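Long-range contact in Nab2p (Saccharomyces cerevisiae YJM1574, PDB 5L2L), which binds the poly(A) tails of mRNAs through CCCH zinc fingers, protecting transcripts from the exosome and helping to control tail length and nuclear export: residues F11-T16 with H24-I29. Sequence-based numbering, arbitrary orientation.
Sequences FGTHCT and HARSHI. With ZN (zinc ion), chain S; nucleotides of chain G; nucleotides of chain H.
Cys-15 and His-24 meet at the zinc ion of the fifth CCCH finger, where SG of Cys-15 binds the metal at 2.4 Å and NE2 of His-24 at 2.1 Å; Cys-9 and Cys-20 complete the site. With its SG anti to the backbone N (chi1 -178°), Cys-15 brings the sulfur to the edge of the imidazole, and CD2 on that ring's rim lies 3.4 Å from the carbonyl O of Gly-12. Farther along, CG2 of Thr-13 packs 3.4 Å from Ala-25 O, while OG1 of Thr-13 donates to OP1 of A6 of chain H (3.0 Å). SG of Cys-15 also accepts a hydrogen bond from N6 of A4 of chain G, 3.6 Å away, and N1 of A4 takes a nearly straight bond from Thr-16 N (3.1 Å, 171°). The Phe-11 ring lies with one face over this adenine, offset toward the rim, CE2 3.4 Å from N7 of A4; a serine here would probably uncover that face of the base, leaving it held mainly by the bonds at its polar edge. Both segments are loops, tied together at the zinc; Arg-26 and Ser-27 pair by backbone hydrogen bonds with Leu-43, and Ile-29 with Gly-45, setting residues 26-29 against the sixth finger.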
ATOM      1  N   PHE F  11       5.962  -7.393   7.656  1.00 17.89           N
ATOM      2  CA  PHE F  11       5.180  -6.212   7.307  1.00 17.79           C
ATOM      3  C   PHE F  11       3.926  -6.034   8.163  1.00 18.22           C
ATOM      4  O   PHE F  11       3.319  -4.960   8.125  1.00 20.21           O
ATOM      5  CB  PHE F  11       4.808  -6.267   5.817  1.00 19.64           C
ATOM      6  CG  PHE F  11       6.016  -6.396   4.924  1.00 19.15           C
ATOM      7  CD1 PHE F  11       6.916  -5.346   4.807  1.00 19.32           C
ATOM      8  CD2 PHE F  11       6.294  -7.581   4.264  1.00 20.54           C
ATOM      9  CE1 PHE F  11       8.069  -5.479   4.027  1.00 20.21           C
ATOM     10  CE2 PHE F  11       7.429  -7.711   3.482  1.00 20.92           C
ATOM     11  CZ  PHE F  11       8.316  -6.662   3.364  1.00 20.02           C
ATOM     12  N   GLY F  12       3.520  -7.051   8.922  1.00 20.11           N
ATOM     13  CA  GLY F  12       2.417  -6.883   9.863  1.00 20.67           C
ATOM     14  C   GLY F  12       1.130  -6.432   9.201  1.00 19.52           C
ATOM     15  O   GLY F  12       0.692  -6.980   8.175  1.00 20.64           O
ATOM     16  N   THR F  13       0.487  -5.429   9.812  1.00 18.52           N
ATOM     17  CA  THR F  13      -0.771  -4.916   9.293  1.00 19.76           C
ATOM     18  C   THR F  13      -0.600  -4.157   7.984  1.00 19.39           C
ATOM     19  O   THR F  13      -1.606  -3.799   7.372  1.00 21.19           O
ATOM     20  CB  THR F  13      -1.438  -3.986  10.315  1.00 20.77           C
ATOM     21  OG1 THR F  13      -0.537  -2.919  10.638  1.00 22.63           O
ATOM     22  CG2 THR F  13      -1.807  -4.746  11.584  1.00 22.78           C
ATOM     23  N   HIS F  14       0.638  -3.892   7.548  1.00 18.84           N
ATOM     24  CA  HIS F  14       0.887  -3.202   6.293  1.00 19.96           C
ATOM     25  C   HIS F  14       1.299  -4.151   5.178  1.00 18.34           C
ATOM     26  O   HIS F  14       1.728  -3.695   4.112  1.00 19.89           O
ATOM     27  CB  HIS F  14       1.936  -2.107   6.516  1.00 22.07           C
ATOM     28  CG  HIS F  14       1.604  -1.230   7.678  1.00 26.70           C
ATOM     29  ND1 HIS F  14       0.510  -0.396   7.679  1.00 29.51           N
ATOM     30  CD2 HIS F  14       2.171  -1.117   8.902  1.00 28.02           C
ATOM     31  CE1 HIS F  14       0.430   0.215   8.847  1.00 30.22           C
ATOM     32  NE2 HIS F  14       1.425  -0.208   9.607  1.00 30.11           N
ATOM     33  N   CYS F  15       1.157  -5.459   5.387  1.00 17.16           N
ATOM     34  CA  CYS F  15       1.396  -6.425   4.314  1.00 15.89           C
ATOM     35  C   CYS F  15       0.308  -6.322   3.247  1.00 16.78           C
ATOM     36  O   CYS F  15      -0.880  -6.314   3.569  1.00 18.39           O
ATOM     37  CB  CYS F  15       1.441  -7.841   4.890  1.00 16.36           C
ATOM     38  SG  CYS F  15       1.798  -9.136   3.637  1.00 16.73           S
ATOM     39  N   THR F  16       0.706  -6.246   1.971  1.00 16.04           N
ATOM     40  CA  THR F  16      -0.245  -6.209   0.859  1.00 16.30           C
ATOM     41  C   THR F  16      -0.033  -7.349  -0.151  1.00 15.97           C
ATOM     42  O   THR F  16      -0.548  -7.286  -1.271  1.00 16.95           O
ATOM     43  CB  THR F  16      -0.195  -4.849   0.153  1.00 18.04           C
ATOM     44  OG1 THR F  16       1.119  -4.602  -0.389  1.00 19.49           O
ATOM     45  CG2 THR F  16      -0.577  -3.724   1.128  1.00 17.90           C
ATOM     46  N   HIS F  24       0.564 -12.681  10.991  1.00 18.08           N
ATOM     47  CA  HIS F  24       0.442 -11.223  11.027  1.00 18.28           C
ATOM     48  C   HIS F  24      -0.015 -10.745  12.405  1.00 19.31           C
ATOM     49  O   HIS F  24      -1.100 -11.115  12.881  1.00 20.57           O
ATOM     50  CB  HIS F  24      -0.527 -10.732   9.942  1.00 19.37           C
ATOM     51  CG  HIS F  24      -0.073 -11.044   8.547  1.00 18.40           C
ATOM     52  ND1 HIS F  24      -0.346 -12.244   7.929  1.00 18.78           N
ATOM     53  CD2 HIS F  24       0.685 -10.335   7.672  1.00 18.00           C
ATOM     54  CE1 HIS F  24       0.203 -12.251   6.723  1.00 17.72           C
ATOM     55  NE2 HIS F  24       0.852 -11.109   6.550  1.00 17.97           N
ATOM     56  N   ALA F  25       0.790  -9.885  13.022  1.00 19.17           N
ATOM     57  CA  ALA F  25       0.434  -9.301  14.313  1.00 19.30           C
ATOM     58  C   ALA F  25      -0.522  -8.120  14.131  1.00 20.18           C
ATOM     59  O   ALA F  25      -0.308  -7.260  13.265  1.00 22.49           O
ATOM     60  CB  ALA F  25       1.704  -8.856  15.057  1.00 20.09           C
ATOM     61  N   ARG F  26      -1.575  -8.078  14.956  1.00 20.49           N
ATOM     62  CA  ARG F  26      -2.497  -6.946  15.032  1.00 21.16           C
ATOM     63  C   ARG F  26      -2.457  -6.261  16.392  1.00 23.35           C
ATOM     64  O   ARG F  26      -3.257  -5.344  16.638  1.00 23.53           O
ATOM     65  CB  ARG F  26      -3.939  -7.385  14.728  1.00 24.75           C
ATOM     66  CG  ARG F  26      -4.081  -8.051  13.401  1.00 27.09           C
ATOM     67  CD  ARG F  26      -5.506  -7.992  12.871  1.00 29.81           C
ATOM     68  NE  ARG F  26      -6.514  -8.499  13.797  1.00 33.78           N
ATOM     69  CZ  ARG F  26      -6.739  -9.787  14.030  1.00 35.94           C
ATOM     70  NH1 ARG F  26      -6.002 -10.708  13.435  1.00 36.80           N
ATOM     71  NH2 ARG F  26      -7.689 -10.157  14.869  1.00 37.62           N
ATOM     72  N   SER F  27      -1.555  -6.681  17.276  1.00 21.98           N
ATOM     73  CA  SER F  27      -1.338  -6.046  18.570  1.00 22.41           C
ATOM     74  C   SER F  27       0.138  -5.697  18.738  1.00 24.02           C
ATOM     75  O   SER F  27       1.019  -6.437  18.292  1.00 24.84           O
ATOM     76  CB  SER F  27      -1.765  -6.977  19.712  1.00 24.29           C
ATOM     77  OG  SER F  27      -1.547  -6.372  20.972  1.00 24.90           O
ATOM     78  N   HIS F  28       0.404  -4.570  19.411  1.00 25.48           N
ATOM     79  CA  HIS F  28       1.769  -4.232  19.796  1.00 27.83           C
ATOM     80  C   HIS F  28       2.263  -5.067  20.971  1.00 27.00           C
ATOM     81  O   HIS F  28       3.465  -5.035  21.267  1.00 27.14           O
ATOM     82  CB  HIS F  28       1.883  -2.740  20.163  1.00 32.74           C
ATOM     83  CG  HIS F  28       1.488  -1.800  19.060  1.00 40.06           C
ATOM     84  ND1 HIS F  28       2.360  -1.414  18.064  1.00 44.83           N
ATOM     85  CD2 HIS F  28       0.316  -1.168  18.798  1.00 42.76           C
ATOM     86  CE1 HIS F  28       1.748  -0.581  17.241  1.00 45.52           C
ATOM     87  NE2 HIS F  28       0.506  -0.418  17.662  1.00 45.23           N
ATOM     88  N   ILE F  29       1.364  -5.798  21.642  1.00 26.99           N
ATOM     89  CA  ILE F  29       1.728  -6.650  22.771  1.00 27.14           C
ATOM     90  C   ILE F  29       2.462  -7.884  22.261  1.00 27.27           C
ATOM     91  O   ILE F  29       2.017  -8.546  21.314  1.00 26.44           O
ATOM     92  CB  ILE F  29       0.468  -7.030  23.570  1.00 29.46           C
ATOM     93  CG1 ILE F  29      -0.161  -5.784  24.199  1.00 31.29           C
ATOM     94  CG2 ILE F  29       0.786  -8.067  24.664  1.00 31.28           C
ATOM     95  CD1 ILE F  29      -1.545  -6.018  24.822  1.00 32.92           C
TER
HETATM   96 ZN    ZN S 501       2.383 -10.870   5.137  1.00 17.11          ZN
ATOM     97  P     A G   4      12.474  -6.196  -0.901  1.00 38.59           P
ATOM     98  OP1   A G   4      13.769  -5.813  -0.295  1.00 40.55           O
ATOM     99  OP2   A G   4      11.890  -7.545  -0.706  1.00 40.68           O
ATOM    100  O5'   A G   4      11.341  -5.206  -0.361  1.00 33.27           O
ATOM    101  C5'   A G   4      11.471  -3.817  -0.520  1.00 29.20           C
ATOM    102  C4'   A G   4      10.197  -3.095  -0.198  1.00 23.04           C
ATOM    103  O4'   A G   4       9.087  -3.667  -0.937  1.00 21.67           O
ATOM    104  C3'   A G   4       9.731  -3.126   1.249  1.00 20.29           C
ATOM    105  O3'   A G   4      10.443  -2.194   2.059  1.00 21.37           O
ATOM    106  C2'   A G   4       8.257  -2.755   1.095  1.00 19.62           C
ATOM    107  O2'   A G   4       8.129  -1.347   0.900  1.00 20.97           O
ATOM    108  C1'   A G   4       7.890  -3.488  -0.203  1.00 19.92           C
ATOM    109  N9    A G   4       7.280  -4.808   0.065  1.00 18.23           N
ATOM    110  C8    A G   4       7.811  -6.059  -0.151  1.00 18.37           C
ATOM    111  N7    A G   4       7.005  -7.050   0.186  1.00 17.28           N
ATOM    112  C5    A G   4       5.872  -6.409   0.680  1.00 17.21           C
ATOM    113  C6    A G   4       4.663  -6.882   1.219  1.00 16.58           C
ATOM    114  N6    A G   4       4.364  -8.164   1.378  1.00 18.04           N
ATOM    115  N1    A G   4       3.732  -5.969   1.604  1.00 17.71           N
ATOM    116  C2    A G   4       4.017  -4.661   1.457  1.00 17.37           C
ATOM    117  N3    A G   4       5.130  -4.095   0.982  1.00 16.90           N
ATOM    118  C4    A G   4       6.023  -5.029   0.594  1.00 17.87           C
TER
ATOM    119  P     A H   6      -3.506  -0.670  11.260  1.00 23.34           P
ATOM    120  OP1   A H   6      -2.207  -0.851  11.934  1.00 25.30           O
ATOM    121  OP2   A H   6      -3.685  -1.113   9.850  1.00 25.22           O
ATOM    122  O5'   A H   6      -4.649  -1.311  12.168  1.00 23.66           O
ATOM    123  C5'   A H   6      -5.135  -2.613  11.949  1.00 24.09           C
ATOM    124  C4'   A H   6      -5.994  -3.039  13.106  1.00 24.11           C
ATOM    125  O4'   A H   6      -5.164  -3.190  14.293  1.00 23.62           O
ATOM    126  C3'   A H   6      -7.070  -2.053  13.541  1.00 24.96           C
ATOM    127  O3'   A H   6      -8.216  -2.043  12.685  1.00 27.12           O
ATOM    128  C2'   A H   6      -7.336  -2.502  14.972  1.00 24.64           C
ATOM    129  O2'   A H   6      -8.120  -3.694  14.995  1.00 27.28           O
ATOM    130  C1'   A H   6      -5.911  -2.831  15.441  1.00 23.29           C
ATOM    131  N9    A H   6      -5.274  -1.657  16.072  1.00 21.20           N
ATOM    132  C8    A H   6      -4.538  -0.628  15.493  1.00 21.49           C
ATOM    133  N7    A H   6      -4.134   0.274  16.364  1.00 20.31           N
ATOM    134  C5    A H   6      -4.618  -0.185  17.586  1.00 21.03           C
ATOM    135  C6    A H   6      -4.528   0.317  18.896  1.00 21.33           C
ATOM    136  N6    A H   6      -3.902   1.446  19.225  1.00 20.83           N
ATOM    137  N1    A H   6      -5.128  -0.373  19.893  1.00 21.83           N
ATOM    138  C2    A H   6      -5.767  -1.514  19.577  1.00 22.60           C
ATOM    139  N3    A H   6      -5.923  -2.097  18.379  1.00 22.12           N
ATOM    140  C4    A H   6      -5.319  -1.373  17.417  1.00 21.70           C
ATOM    141  P     A H   9     -13.962  -9.303  17.509  1.00 38.07           P
ATOM    142  OP1   A H   9     -14.834 -10.478  17.286  1.00 39.41           O
ATOM    143  OP2   A H   9     -14.527  -8.036  18.045  1.00 37.94           O
ATOM    144  O5'   A H   9     -12.783  -9.744  18.493  1.00 38.71           O
ATOM    145  C5'   A H   9     -12.390 -11.106  18.606  1.00 38.43           C
ATOM    146  C4'   A H   9     -11.445 -11.341  19.765  1.00 37.01           C
ATOM    147  O4'   A H   9     -10.136 -10.782  19.454  1.00 35.62           O
ATOM    148  C3'   A H   9     -11.853 -10.715  21.090  1.00 38.31           C
ATOM    149  O3'   A H   9     -11.332 -11.512  22.154  1.00 39.29           O
ATOM    150  C2'   A H   9     -11.111  -9.380  21.062  1.00 36.32           C
ATOM    151  O2'   A H   9     -10.908  -8.810  22.337  1.00 37.67           O
ATOM    152  C1'   A H   9      -9.796  -9.796  20.413  1.00 34.05           C
ATOM    153  N9    A H   9      -9.048  -8.763  19.688  1.00 30.28           N
ATOM    154  C8    A H   9      -9.346  -8.316  18.429  1.00 27.70           C
ATOM    155  N7    A H   9      -8.488  -7.445  17.940  1.00 26.57           N
ATOM    156  C5    A H   9      -7.539  -7.347  18.942  1.00 26.12           C
ATOM    157  C6    A H   9      -6.370  -6.580  19.023  1.00 25.50           C
ATOM    158  N6    A H   9      -5.964  -5.774  18.034  1.00 24.98           N
ATOM    159  N1    A H   9      -5.631  -6.687  20.148  1.00 26.49           N
ATOM    160  C2    A H   9      -6.042  -7.533  21.107  1.00 26.99           C
ATOM    161  N3    A H   9      -7.138  -8.300  21.156  1.00 28.76           N
ATOM    162  C4    A H   9      -7.853  -8.163  20.019  1.00 29.23           C
TER